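Local coordinates for McyG protein (Microcystis aeruginosa PCC 7806, PDB 4R0M) that probably activates a phenylalanine-like carboxylic acid as its adenylate and passes it to a carrier domain during microcystin synthesis, at residues R314-L317 with E318-K322; N446-A449 with H450-E453; S505-T508 with Q509-I513; P520-R523 with N524-P527; S537-K540 with K541-E544. All coordinates share one frame; numbering follows the deposited sequence.

Contact 1. Residues R314-L317 with E318-K322; sequences RLFL and EILEK
Arg314 and Glu318 sit one helical turn apart and are joined by a salt bridge. Glu318 reaches back along the helix surface. Its CB lies 3.7 Å from Leu315 O, and its CG passes 3.4 Å from Arg314 O. CG stands anti to the carbonyl carbon (chi1 -73°), and the chain runs extended beyond it, which carries the carboxylate toward the arginine. At the tip, Glu318 OE2 comes 3.4 Å from Arg314 NE. Glu318 OE2 also lies close to Arg314 CG. The guanidinium and carboxylate planes are 82° apart, and OE2 is well out of the guanidinium plane. No N-H points at it, so the attraction is one of charge. Arg314 NH1 makes a weak hydrogen bond to Leu354 O instead.

Round the helix from the ion pair the contacts are apolar. Ile319 CD1 meets Leu315 CG at 3.8 Å. Leu320 CD1 lies over one face of the Phe316 ring, 3.5 Å from Phe316 CZ. On the buried side, Phe316 also touches Phe278 and Ile281 of helix 275-282, and Ile330 of strand 330-336. Backbone bonds from Glu318, Ile319, Leu320 and Glu321 N to the carbonyls four residues earlier hold the turns together. This is an amphipathic alpha-helix with an i to i+4 ion pair on its outer side, the connecting helix of a beta-alpha-beta unit between strands 300-303 and 330-336.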
loop_
_atom_site.group_PDB
_atom_site.type_symbol
_atom_site.label_atom_id
_atom_site.label_comp_id
_atom_site.label_asym_id
_atom_site.label_seq_id
_atom_site.Cartn_x
_atom_site.Cartn_y
_atom_site.Cartn_z
ATOM N N ARG A 314 -14.240 -3.034 -15.002
ATOM C CA ARG A 314 -15.457 -3.275 -15.781
ATOM C C ARG A 314 -16.025 -4.669 -15.510
ATOM O O ARG A 314 -17.233 -4.827 -15.318
ATOM C CB ARG A 314 -15.177 -3.086 -17.276
ATOM C CG ARG A 314 -16.394 -3.213 -18.180
ATOM C CD ARG A 314 -15.984 -3.268 -19.643
ATOM N NE ARG A 314 -17.066 -3.761 -20.495
ATOM C CZ ARG A 314 -17.882 -2.989 -21.209
ATOM N NH1 ARG A 314 -17.755 -1.667 -21.194
ATOM N NH2 ARG A 314 -18.833 -3.545 -21.949
ATOM N N LEU A 315 -15.142 -5.665 -15.485
ATOM C CA LEU A 315 -15.529 -7.046 -15.219
ATOM C C LEU A 315 -15.957 -7.239 -13.763
ATOM O O LEU A 315 -16.857 -8.030 -13.476
ATOM C CB LEU A 315 -14.381 -7.997 -15.579
ATOM C CG LEU A 315 -14.606 -9.510 -15.489
ATOM C CD1 LEU A 315 -15.688 -9.982 -16.454
ATOM C CD2 LEU A 315 -13.303 -10.256 -15.741
ATOM N N PHE A 316 -15.305 -6.506 -12.862
ATOM C CA PHE A 316 -15.587 -6.558 -11.426
ATOM C C PHE A 316 -17.017 -6.106 -11.130
ATOM O O PHE A 316 -17.723 -6.742 -10.347
ATOM C CB PHE A 316 -14.574 -5.691 -10.671
ATOM C CG PHE A 316 -14.555 -5.913 -9.184
ATOM C CD1 PHE A 316 -13.822 -6.959 -8.631
ATOM C CD2 PHE A 316 -15.246 -5.057 -8.330
ATOM C CE1 PHE A 316 -13.793 -7.155 -7.259
ATOM C CE2 PHE A 316 -15.218 -5.249 -6.957
ATOM C CZ PHE A 316 -14.490 -6.298 -6.420
ATOM N N LEU A 317 -17.430 -5.011 -11.769
ATOM C CA LEU A 317 -18.795 -4.499 -11.662
ATOM C C LEU A 317 -19.823 -5.501 -12.174
ATOM O O LEU A 317 -20.797 -5.797 -11.483
ATOM C CB LEU A 317 -18.939 -3.176 -12.417
ATOM C CG LEU A 317 -18.599 -1.894 -11.656
ATOM C CD1 LEU A 317 -18.201 -0.779 -12.608
ATOM C CD2 LEU A 317 -19.746 -1.456 -10.755
ATOM N N GLU A 318 -19.591 -6.026 -13.376
ATOM C CA GLU A 318 -20.500 -6.984 -14.010
ATOM C C GLU A 318 -20.746 -8.218 -13.144
ATOM O O GLU A 318 -21.882 -8.686 -13.029
ATOM C CB GLU A 318 -19.970 -7.411 -15.383
ATOM C CG GLU A 318 -20.086 -6.347 -16.464
ATOM C CD GLU A 318 -19.346 -6.717 -17.739
ATOM O OE1 GLU A 318 -19.282 -7.922 -18.077
ATOM O OE2 GLU A 318 -18.830 -5.798 -18.409
ATOM N N ILE A 319 -19.677 -8.731 -12.541
ATOM C CA ILE A 319 -19.757 -9.909 -11.681
ATOM C C ILE A 319 -20.512 -9.604 -10.383
ATOM O O ILE A 319 -21.369 -10.384 -9.961
ATOM C CB ILE A 319 -18.353 -10.475 -11.359
ATOM C CG1 ILE A 319 -17.680 -11.010 -12.629
ATOM C CG2 ILE A 319 -18.436 -11.577 -10.309
ATOM C CD1 ILE A 319 -16.183 -11.218 -12.500
ATOM N N LEU A 320 -20.203 -8.463 -9.768
ATOM C CA LEU A 320 -20.671 -8.177 -8.412
ATOM C C LEU A 320 -21.943 -7.334 -8.289
ATOM O O LEU A 320 -22.514 -7.247 -7.201
ATOM C CB LEU A 320 -19.540 -7.591 -7.554
ATOM C CG LEU A 320 -18.411 -8.542 -7.135
ATOM C CD1 LEU A 320 -17.564 -7.895 -6.054
ATOM C CD2 LEU A 320 -18.933 -9.887 -6.648
ATOM N N GLU A 321 -22.396 -6.729 -9.387
ATOM C CA GLU A 321 -23.702 -6.058 -9.385
ATOM C C GLU A 321 -24.829 -7.082 -9.205
ATOM O O GLU A 321 -25.909 -6.749 -8.719
ATOM C CB GLU A 321 -23.913 -5.197 -10.640
ATOM C CG GLU A 321 -24.190 -5.965 -11.926
ATOM C CD GLU A 321 -24.729 -5.079 -13.035
ATOM O OE1 GLU A 321 -24.055 -4.089 -13.395
ATOM O OE2 GLU A 321 -25.827 -5.376 -13.553
ATOM N N LYS A 322 -24.552 -8.327 -9.589
ATOM C CA LYS A 322 -25.452 -9.456 -9.355
ATOM C C LYS A 322 -25.414 -9.891 -7.888
ATOM O O LYS A 322 -26.116 -10.822 -7.484
ATOM C CB LYS A 322 -25.074 -10.633 -10.262
ATOM C CG LYS A 322 -25.162 -10.332 -11.750
ATOM C CD LYS A 322 -24.800 -11.547 -12.588
ATOM C CE LYS A 322 -25.051 -11.285 -14.065
ATOM N NZ LYS A 322 -24.938 -12.532 -14.873
#

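Contact 2. Residues N446-A449 with H450-E453; sequences NYFA and HELE
Glu453 N donates to Ala449 O at 2.8 Å, a nearly straight bond with an N-H...O angle of 169°. It fixes the first turn of helix 449-457. Phe448, at the N-cap position, contributes its carbonyl oxygen to two weak bonds. Leu452 N is 3.4 Å from Phe448 O, and Glu451 N is 3.2 Å from the same oxygen.

The carboxylate of Glu453 folds back beside the start of the helix. Its OE2 lies 3.6 Å from Ala449 CB, but its stronger partner is Ala469 N, which hydrogen-bonds to it. Lys536 adds a long, weak ion pair.

Glu451 runs alongside Phe448 and points the same way. Its OE2 is 3.6 Å from Phe448 CD2, with ring and carboxylate planes 21° apart. The Phe448 ring meets Phe360 edge to face. His450 CG sits between its own N and carbonyl carbon (chi1 78°). This turns the imidazole back toward the cap, where His450 ND1 is 3.9 Å from Phe448 CB. Leu452 packs inward on Ile440 and on helix 498-511.

Glu451 thus lies within the first turn of the helix, where the helix dipole probably favours its negative charge. The Glu453 carboxylate is held instead by the backbone N-H of Ala469, with weak help from Lys536.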
loop_
_atom_site.group_PDB
_atom_site.type_symbol
_atom_site.label_atom_id
_atom_site.label_comp_id
_atom_site.label_asym_id
_atom_site.label_seq_id
_atom_site.Cartn_x
_atom_site.Cartn_y
_atom_site.Cartn_z
ATOM N N ASN A 446 4.330 5.011 -27.221
ATOM C CA ASN A 446 4.099 4.755 -25.798
ATOM C C ASN A 446 3.289 3.488 -25.546
ATOM O O ASN A 446 2.212 3.302 -26.116
ATOM C CB ASN A 446 3.394 5.947 -25.143
ATOM C CG ASN A 446 4.315 7.133 -24.936
ATOM O OD1 ASN A 446 5.460 6.984 -24.504
ATOM N ND2 ASN A 446 3.811 8.326 -25.229
ATOM N N TYR A 447 3.823 2.620 -24.692
ATOM C CA TYR A 447 3.101 1.444 -24.214
ATOM C C TYR A 447 2.973 1.508 -22.695
ATOM O O TYR A 447 3.796 2.133 -22.020
ATOM C CB TYR A 447 3.798 0.152 -24.652
ATOM C CG TYR A 447 3.758 -0.085 -26.146
ATOM C CD1 TYR A 447 2.700 -0.781 -26.733
ATOM C CD2 TYR A 447 4.774 0.393 -26.975
ATOM C CE1 TYR A 447 2.656 -0.997 -28.103
ATOM C CE2 TYR A 447 4.739 0.184 -28.344
ATOM C CZ TYR A 447 3.678 -0.513 -28.901
ATOM O OH TYR A 447 3.642 -0.724 -30.258
ATOM N N PHE A 448 1.940 0.862 -22.162
ATOM C CA PHE A 448 1.627 0.971 -20.739
ATOM C C PHE A 448 1.600 -0.389 -20.055
ATOM O O PHE A 448 0.853 -1.286 -20.452
ATOM C CB PHE A 448 0.317 1.743 -20.538
ATOM C CG PHE A 448 0.292 3.072 -21.242
ATOM C CD1 PHE A 448 0.880 4.194 -20.665
ATOM C CD2 PHE A 448 -0.298 3.199 -22.497
ATOM C CE1 PHE A 448 0.870 5.417 -21.319
ATOM C CE2 PHE A 448 -0.315 4.420 -23.154
ATOM C CZ PHE A 448 0.272 5.530 -22.565
ATOM N N ALA A 449 2.431 -0.517 -19.023
ATOM C CA ALA A 449 2.699 -1.789 -18.350
ATOM C C ALA A 449 1.454 -2.524 -17.849
ATOM O O ALA A 449 1.351 -3.745 -18.007
ATOM C CB ALA A 449 3.687 -1.580 -17.211
ATOM N N HIS A 450 0.516 -1.781 -17.259
ATOM C CA HIS A 450 -0.694 -2.374 -16.681
ATOM C C HIS A 450 -1.554 -3.076 -17.699
ATOM O O HIS A 450 -2.072 -4.160 -17.424
ATOM C CB HIS A 450 -1.494 -1.340 -15.888
ATOM C CG HIS A 450 -2.318 -0.404 -16.745
ATOM N ND1 HIS A 450 -1.785 0.661 -17.376
ATOM C CD2 HIS A 450 -3.679 -0.402 -17.052
ATOM C CE1 HIS A 450 -2.751 1.309 -18.056
ATOM N NE2 HIS A 450 -3.910 0.657 -17.856
ATOM N N GLU A 451 -1.702 -2.472 -18.881
ATOM C CA GLU A 451 -2.438 -3.085 -19.992
ATOM C C GLU A 451 -1.800 -4.409 -20.386
ATOM O O GLU A 451 -2.482 -5.432 -20.487
ATOM C CB GLU A 451 -2.450 -2.164 -21.211
ATOM C CG GLU A 451 -3.451 -1.025 -21.160
ATOM C CD GLU A 451 -3.436 -0.205 -22.437
ATOM O OE1 GLU A 451 -3.652 -0.784 -23.526
ATOM O OE2 GLU A 451 -3.204 1.019 -22.356
ATOM N N LEU A 452 -0.485 -4.374 -20.604
ATOM C CA LEU A 452 0.288 -5.564 -20.942
ATOM C C LEU A 452 0.107 -6.640 -19.883
ATOM O O LEU A 452 -0.239 -7.778 -20.202
ATOM C CB LEU A 452 1.769 -5.215 -21.110
ATOM C CG LEU A 452 2.142 -4.351 -22.320
ATOM C CD1 LEU A 452 3.438 -3.593 -22.066
ATOM C CD2 LEU A 452 2.234 -5.186 -23.592
ATOM N N GLU A 453 0.313 -6.257 -18.622
ATOM C CA GLU A 453 0.162 -7.162 -17.482
ATOM C C GLU A 453 -1.242 -7.755 -17.379
ATOM O O GLU A 453 -1.387 -8.956 -17.152
ATOM C CB GLU A 453 0.548 -6.457 -16.180
ATOM C CG GLU A 453 2.051 -6.324 -15.978
ATOM C CD GLU A 453 2.440 -5.109 -15.158
ATOM O OE1 GLU A 453 1.618 -4.627 -14.349
ATOM O OE2 GLU A 453 3.582 -4.633 -15.322
#

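Contact 3. Residues S505-T508 with Q509-I513; sequences SHVT and QKFGI
Gln509 opens the second half of this helical end by bonding back to Ser505. Its N lies 2.9 Å from Ser505 O, and its CG packs against the same oxygen. Thr508 OG1 also donates to Ser505 O, at 2.6 Å, so two donors grip that carbonyl. The hydroxyl reaches it because OG1 stands between the backbone N and the carbonyl carbon (chi1 56°). A valine here has no hydroxyl to donate, and Ser505 O would probably be held less firmly, by the Gln509 amide alone of the two.

Next, Lys510 N makes a weak bond to His506 O. The lysine chain bends at chi2, and CG lies loosely over one face of the His506 ring. The closest side-chain approach is Lys510 CE to His506 NE2, at 4.1 Å.

Phe511 N bonds to Val507 O at 3.0 Å. That oxygen also lies in plane at the edge of the Phe511 ring, while Val507 CG1 touches the ring more loosely. The ring packs on Leu452 and Thr455 of helix 449-457.

Gly512 N bonds to Thr508 O at 2.8 Å. Its phi is positive (87°), where a side chain would press on the preceding carbonyl. The Ile513 side chain starts away from the helix, but Ile513 O meets Thr508 CA in a 3.4 Å CH...O contact. A glycine at the C' position commonly ends an alpha-helix, here helix 498-511 of a beta-alpha-beta unit before strand 517-520.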
loop_
_atom_site.group_PDB
_atom_site.type_symbol
_atom_site.label_atom_id
_atom_site.label_comp_id
_atom_site.label_asym_id
_atom_site.label_seq_id
_atom_site.Cartn_x
_atom_site.Cartn_y
_atom_site.Cartn_z
ATOM N N SER A 505 2.830 -14.919 -27.934
ATOM C CA SER A 505 1.863 -14.810 -29.029
ATOM C C SER A 505 0.666 -13.930 -28.664
ATOM O O SER A 505 0.278 -13.055 -29.441
ATOM C CB SER A 505 1.400 -16.191 -29.500
ATOM O OG SER A 505 0.811 -16.922 -28.441
ATOM N N HIS A 506 0.105 -14.148 -27.475
ATOM C CA HIS A 506 -1.036 -13.364 -26.993
ATOM C C HIS A 506 -0.736 -11.890 -26.907
ATOM O O HIS A 506 -1.595 -11.063 -27.218
ATOM C CB HIS A 506 -1.525 -13.893 -25.649
ATOM C CG HIS A 506 -2.930 -13.467 -25.300
ATOM N ND1 HIS A 506 -3.194 -12.501 -24.399
ATOM C CD2 HIS A 506 -4.165 -13.915 -25.770
ATOM C CE1 HIS A 506 -4.527 -12.339 -24.294
ATOM N NE2 HIS A 506 -5.119 -13.204 -25.135
ATOM N N VAL A 507 0.488 -11.552 -26.502
ATOM C CA VAL A 507 0.936 -10.153 -26.444
ATOM C C VAL A 507 1.096 -9.538 -27.841
ATOM O O VAL A 507 0.727 -8.378 -28.052
ATOM C CB VAL A 507 2.233 -9.994 -25.607
ATOM C CG1 VAL A 507 2.832 -8.601 -25.762
ATOM C CG2 VAL A 507 1.953 -10.272 -24.137
ATOM N N THR A 508 1.630 -10.313 -28.788
ATOM C CA THR A 508 1.807 -9.834 -30.168
ATOM C C THR A 508 0.470 -9.608 -30.861
ATOM O O THR A 508 0.281 -8.593 -31.534
ATOM C CB THR A 508 2.658 -10.789 -31.040
ATOM O OG1 THR A 508 2.077 -12.100 -31.045
ATOM C CG2 THR A 508 4.062 -10.879 -30.528
ATOM N N GLN A 509 -0.448 -10.558 -30.685
ATOM C CA GLN A 509 -1.779 -10.496 -31.291
ATOM C C GLN A 509 -2.557 -9.245 -30.891
ATOM O O GLN A 509 -3.295 -8.688 -31.704
ATOM C CB GLN A 509 -2.599 -11.744 -30.937
ATOM C CG GLN A 509 -2.089 -13.054 -31.530
ATOM C CD GLN A 509 -2.195 -13.127 -33.045
ATOM O OE1 GLN A 509 -3.000 -12.429 -33.666
ATOM N NE2 GLN A 509 -1.379 -13.982 -33.649
ATOM N N LYS A 510 -2.381 -8.802 -29.645
ATOM C CA LYS A 510 -3.154 -7.681 -29.106
ATOM C C LYS A 510 -2.456 -6.331 -29.234
ATOM O O LYS A 510 -3.117 -5.305 -29.400
ATOM C CB LYS A 510 -3.541 -7.935 -27.642
ATOM C CG LYS A 510 -4.359 -9.202 -27.398
ATOM C CD LYS A 510 -5.784 -9.094 -27.928
ATOM C CE LYS A 510 -6.563 -10.379 -27.681
ATOM N NZ LYS A 510 -7.945 -10.327 -28.237
ATOM N N PHE A 511 -1.126 -6.330 -29.163
ATOM C CA PHE A 511 -0.360 -5.077 -29.127
ATOM C C PHE A 511 0.481 -4.789 -30.372
ATOM O O PHE A 511 0.818 -3.635 -30.637
ATOM C CB PHE A 511 0.517 -5.021 -27.870
ATOM C CG PHE A 511 -0.262 -4.872 -26.594
ATOM C CD1 PHE A 511 -0.581 -3.610 -26.104
ATOM C CD2 PHE A 511 -0.679 -5.992 -25.882
ATOM C CE1 PHE A 511 -1.303 -3.467 -24.927
ATOM C CE2 PHE A 511 -1.400 -5.856 -24.705
ATOM C CZ PHE A 511 -1.711 -4.592 -24.226
ATOM N N GLY A 512 0.826 -5.832 -31.124
ATOM C CA GLY A 512 1.645 -5.674 -32.327
ATOM C C GLY A 512 3.141 -5.704 -32.061
ATOM O O GLY A 512 3.947 -5.677 -32.994
ATOM N N ILE A 513 3.510 -5.745 -30.783
ATOM C CA ILE A 513 4.902 -5.903 -30.371
ATOM C C ILE A 513 5.044 -7.161 -29.519
ATOM O O ILE A 513 4.065 -7.653 -28.952
ATOM C CB ILE A 513 5.438 -4.674 -29.602
ATOM C CG1 ILE A 513 4.532 -4.330 -28.410
ATOM C CG2 ILE A 513 5.605 -3.486 -30.543
ATOM C CD1 ILE A 513 5.203 -3.499 -27.337
#

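Contact 4. Residues P520-R523 with N524-P527; sequences PLER and NLVP
Glu522 and Leu525 are linked by both backbone and side chain in a type I beta turn. The hydrogen bonds come from the backbone. Leu525 N donates to Glu522 O at 2.9 Å, with an N-H...O angle of 161°. The donor stands above the carbonyl plane, 45° out of it, and so does not use a lone pair. One residue on, Val526 N makes a weak bond to Arg523 O at 3.5 Å.

The apolar contacts flank these bonds. Glu522 CG lies 3.9 Å from Leu525 CD2, and the two side chains run side by side, pointing the same way. The first torsion of Glu522 (chi1 32°) puts CG beside Leu525, and the bend at chi2 turns the carboxylate off toward Arg551. On the buried side, Leu521 CB meets Val526 CG2 at 4.0 Å. Leu521 CD2 approaches Leu525 CB more loosely, at 4.3 Å.

The polar ends find partners beyond the turn. Glu522 OE1 forms a salt bridge with Arg551 NH1, and that same nitrogen bonds to Pro520 O. Arg523 NH1 makes a hydrogen bond with Tyr466 OH.

The turn follows strand 517-520 and leads toward helix 536-545. Leu521 and Pro527 both pack on Leu539 of that helix, and Pro527 pairs through its backbone with Gln535 just before it. Arg551 ties the turn to helix 549-558.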
loop_
_atom_site.group_PDB
_atom_site.type_symbol
_atom_site.label_atom_id
_atom_site.label_comp_id
_atom_site.label_asym_id
_atom_site.label_seq_id
_atom_site.Cartn_x
_atom_site.Cartn_y
_atom_site.Cartn_z
ATOM N N PRO A 520 9.665 -17.138 -16.248
ATOM C CA PRO A 520 8.911 -17.695 -15.128
ATOM C C PRO A 520 9.667 -17.503 -13.819
ATOM O O PRO A 520 10.900 -17.561 -13.798
ATOM C CB PRO A 520 8.824 -19.188 -15.465
ATOM C CG PRO A 520 9.073 -19.276 -16.931
ATOM C CD PRO A 520 10.051 -18.179 -17.215
ATOM N N LEU A 521 8.926 -17.270 -12.741
ATOM C CA LEU A 521 9.525 -17.051 -11.432
ATOM C C LEU A 521 8.776 -17.749 -10.309
ATOM O O LEU A 521 7.547 -17.846 -10.329
ATOM C CB LEU A 521 9.635 -15.556 -11.131
ATOM C CG LEU A 521 10.953 -14.878 -11.503
ATOM C CD1 LEU A 521 10.804 -13.367 -11.430
ATOM C CD2 LEU A 521 12.081 -15.353 -10.594
ATOM N N GLU A 522 9.537 -18.245 -9.337
ATOM C CA GLU A 522 8.971 -18.770 -8.100
ATOM C C GLU A 522 8.325 -17.624 -7.330
ATOM O O GLU A 522 8.896 -16.533 -7.230
ATOM C CB GLU A 522 10.034 -19.487 -7.247
ATOM C CG GLU A 522 11.451 -18.935 -7.352
ATOM C CD GLU A 522 12.201 -19.432 -8.582
ATOM O OE1 GLU A 522 12.603 -18.584 -9.410
ATOM O OE2 GLU A 522 12.387 -20.664 -8.727
ATOM N N ARG A 523 7.128 -17.884 -6.807
ATOM C CA ARG A 523 6.300 -16.870 -6.143
ATOM C C ARG A 523 7.060 -16.093 -5.071
ATOM O O ARG A 523 6.880 -14.882 -4.938
ATOM C CB ARG A 523 5.043 -17.506 -5.532
ATOM C CG ARG A 523 4.228 -18.358 -6.496
ATOM C CD ARG A 523 2.919 -18.845 -5.888
ATOM N NE ARG A 523 3.106 -19.598 -4.646
ATOM C CZ ARG A 523 2.698 -19.192 -3.444
ATOM N NH1 ARG A 523 2.062 -18.035 -3.301
ATOM N NH2 ARG A 523 2.919 -19.951 -2.379
ATOM N N ASN A 524 7.919 -16.796 -4.335
ATOM C CA ASN A 524 8.686 -16.219 -3.229
ATOM C C ASN A 524 9.791 -15.252 -3.653
ATOM O O ASN A 524 10.351 -14.544 -2.813
ATOM C CB ASN A 524 9.282 -17.334 -2.357
ATOM C CG ASN A 524 8.225 -18.138 -1.615
ATOM O OD1 ASN A 524 7.025 -18.025 -1.882
ATOM N ND2 ASN A 524 8.673 -18.964 -0.674
ATOM N N LEU A 525 10.104 -15.225 -4.946
ATOM C CA LEU A 525 11.192 -14.390 -5.454
ATOM C C LEU A 525 10.728 -13.154 -6.228
ATOM O O LEU A 525 11.549 -12.311 -6.602
ATOM C CB LEU A 525 12.179 -15.222 -6.289
ATOM C CG LEU A 525 13.406 -15.859 -5.608
ATOM C CD1 LEU A 525 14.368 -14.802 -5.075
ATOM C CD2 LEU A 525 13.028 -16.852 -4.511
ATOM N N VAL A 526 9.421 -13.043 -6.462
ATOM C CA VAL A 526 8.853 -11.846 -7.085
ATOM C C VAL A 526 8.786 -10.730 -6.039
ATOM O O VAL A 526 8.021 -10.831 -5.077
ATOM C CB VAL A 526 7.452 -12.108 -7.688
ATOM C CG1 VAL A 526 6.914 -10.855 -8.365
ATOM C CG2 VAL A 526 7.499 -13.263 -8.678
ATOM N N PRO A 527 9.595 -9.665 -6.220
ATOM C CA PRO A 527 9.660 -8.595 -5.224
ATOM C C PRO A 527 8.376 -7.768 -5.167
ATOM O O PRO A 527 7.890 -7.281 -6.195
ATOM C CB PRO A 527 10.849 -7.746 -5.687
ATOM C CG PRO A 527 10.952 -7.996 -7.150
ATOM C CD PRO A 527 10.467 -9.399 -7.381
#

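Contact 5. Residues S537-K540 with K541-E544; sequences SKLK and KDFE
Lys541, Asp542, Phe543 and Glu544 each donate their backbone N to the carbonyl four residues back, the regular pattern of an alpha-helix, with Lys541 N to Ser537 O at 3.1 Å. These turns belong to helix 536-545, which is amphipathic. On its inner side Leu539 and Phe543 pack against strands 468-474 and 479-486, and the Phe543 ring also meets Tyr517.

Asp542 folds back on the preceding turn. Its CG is anti to its own carbonyl carbon (chi1 -75°), which brings the carboxylate beside Lys538 O. Asp542 OD2 is 3.2 Å from Lys538 O; both are acceptors, so no hydrogen bond joins them. Asp542 OD2 is a loose 4.4 Å from Leu539 CD2. An alanine here lacks the carboxylate, and would probably leave a gap beside Leu539 CD2 and Lys538 O.

Lys540 and Glu544 run side by side elsewhere round the helix, pointing the same way. Their opposite charges do not meet, since Lys540 NZ is 6.2 Å from Glu544 OE2. The lysine chain bends at chi3 and packs on Phe470 and Val472. The lysine's aliphatic carbon makes the contact: Lys540 CG lies 4.2 Å from the carboxylate carbon, Glu544 CD.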
loop_
_atom_site.group_PDB
_atom_site.type_symbol
_atom_site.label_atom_id
_atom_site.label_comp_id
_atom_site.label_asym_id
_atom_site.label_seq_id
_atom_site.Cartn_x
_atom_site.Cartn_y
_atom_site.Cartn_z
ATOM N N SER A 537 11.405 -2.040 -10.556
ATOM C CA SER A 537 12.797 -1.601 -10.496
ATOM C C SER A 537 13.733 -2.730 -10.060
ATOM O O SER A 537 14.784 -2.937 -10.667
ATOM C CB SER A 537 12.938 -0.400 -9.563
ATOM O OG SER A 537 12.205 0.705 -10.062
ATOM N N LYS A 538 13.334 -3.458 -9.017
ATOM C CA LYS A 538 14.110 -4.592 -8.511
ATOM C C LYS A 538 14.195 -5.734 -9.525
ATOM O O LYS A 538 15.218 -6.416 -9.612
ATOM C CB LYS A 538 13.536 -5.104 -7.186
ATOM C CG LYS A 538 13.864 -4.235 -5.982
ATOM C CD LYS A 538 13.304 -4.834 -4.699
ATOM C CE LYS A 538 13.684 -4.014 -3.474
ATOM N NZ LYS A 538 15.133 -4.122 -3.138
ATOM N N LEU A 539 13.119 -5.934 -10.285
ATOM C CA LEU A 539 13.088 -6.955 -11.331
ATOM C C LEU A 539 13.931 -6.567 -12.542
ATOM O O LEU A 539 14.565 -7.427 -13.158
ATOM C CB LEU A 539 11.652 -7.266 -11.760
ATOM C CG LEU A 539 10.882 -8.288 -10.920
ATOM C CD1 LEU A 539 9.429 -8.349 -11.358
ATOM C CD2 LEU A 539 11.516 -9.672 -10.988
ATOM N N LYS A 540 13.929 -5.276 -12.877
ATOM C CA LYS A 540 14.755 -4.755 -13.962
ATOM C C LYS A 540 16.237 -4.965 -13.653
ATOM O O LYS A 540 16.996 -5.421 -14.512
ATOM C CB LYS A 540 14.458 -3.275 -14.224
ATOM C CG LYS A 540 15.154 -2.713 -15.457
ATOM C CD LYS A 540 14.909 -1.222 -15.642
ATOM C CE LYS A 540 13.593 -0.947 -16.353
ATOM N NZ LYS A 540 13.428 0.497 -16.679
ATOM N N LYS A 541 16.633 -4.644 -12.421
ATOM C CA LYS A 541 18.006 -4.855 -11.968
ATOM C C LYS A 541 18.386 -6.330 -11.997
ATOM O O LYS A 541 19.422 -6.685 -12.556
ATOM C CB LYS A 541 18.235 -4.261 -10.576
ATOM C CG LYS A 541 18.582 -2.781 -10.598
ATOM C CD LYS A 541 19.352 -2.370 -9.354
ATOM C CE LYS A 541 20.014 -1.015 -9.554
ATOM N NZ LYS A 541 20.870 -0.630 -8.398
ATOM N N ASP A 542 17.535 -7.179 -11.417
ATOM C CA ASP A 542 17.737 -8.633 -11.420
ATOM C C ASP A 542 18.041 -9.174 -12.821
ATOM O O ASP A 542 18.959 -9.981 -12.996
ATOM C CB ASP A 542 16.519 -9.359 -10.831
ATOM C CG ASP A 542 16.435 -9.257 -9.311
ATOM O OD1 ASP A 542 17.448 -8.923 -8.657
ATOM O OD2 ASP A 542 15.341 -9.520 -8.765
ATOM N N PHE A 543 17.268 -8.721 -13.807
ATOM C CA PHE A 543 17.457 -9.098 -15.207
ATOM C C PHE A 543 18.812 -8.638 -15.757
ATOM O O PHE A 543 19.477 -9.377 -16.488
ATOM C CB PHE A 543 16.307 -8.545 -16.062
ATOM C CG PHE A 543 16.527 -8.678 -17.545
ATOM C CD1 PHE A 543 16.239 -9.870 -18.202
ATOM C CD2 PHE A 543 17.016 -7.606 -18.286
ATOM C CE1 PHE A 543 16.443 -9.992 -19.571
ATOM C CE2 PHE A 543 17.223 -7.722 -19.654
ATOM C CZ PHE A 543 16.935 -8.917 -20.296
ATOM N N GLU A 544 19.212 -7.420 -15.397
ATOM C CA GLU A 544 20.447 -6.821 -15.905
ATOM C C GLU A 544 21.723 -7.340 -15.227
ATOM O O GLU A 544 22.823 -6.904 -15.565
ATOM C CB GLU A 544 20.373 -5.292 -15.812
ATOM C CG GLU A 544 19.361 -4.658 -16.757
ATOM C CD GLU A 544 19.166 -3.168 -16.520
ATOM O OE1 GLU A 544 19.342 -2.706 -15.370
ATOM O OE2 GLU A 544 18.824 -2.456 -17.490
#

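How the contacts relate
Contacts 2 and 3 touch, with centres about 12 Å apart. Leu452 CD2 lies 3.8 Å from Phe511 CD2, so helices 449-457 and 498-511 pack together here. Tyr447 OH lies 3.4 Å from Ile513 CG2, which joins the end of strand 445-447 to the loop after helix 498-511. Contacts 4 and 5 also touch, with centres about 13 Å apart. Leu521 CD1 meets Leu539 CD2 at 3.8 Å, and Pro527 CD meets Leu539 CG at 3.7 Å. Contact 1 stands apart, its nearest atoms about 11 Å from contact 2. The bound phenylalanyl-adenylate is about 8 Å from the His450 side chain of contact 2 and about 10 Å from that of Ser537 in contact 5.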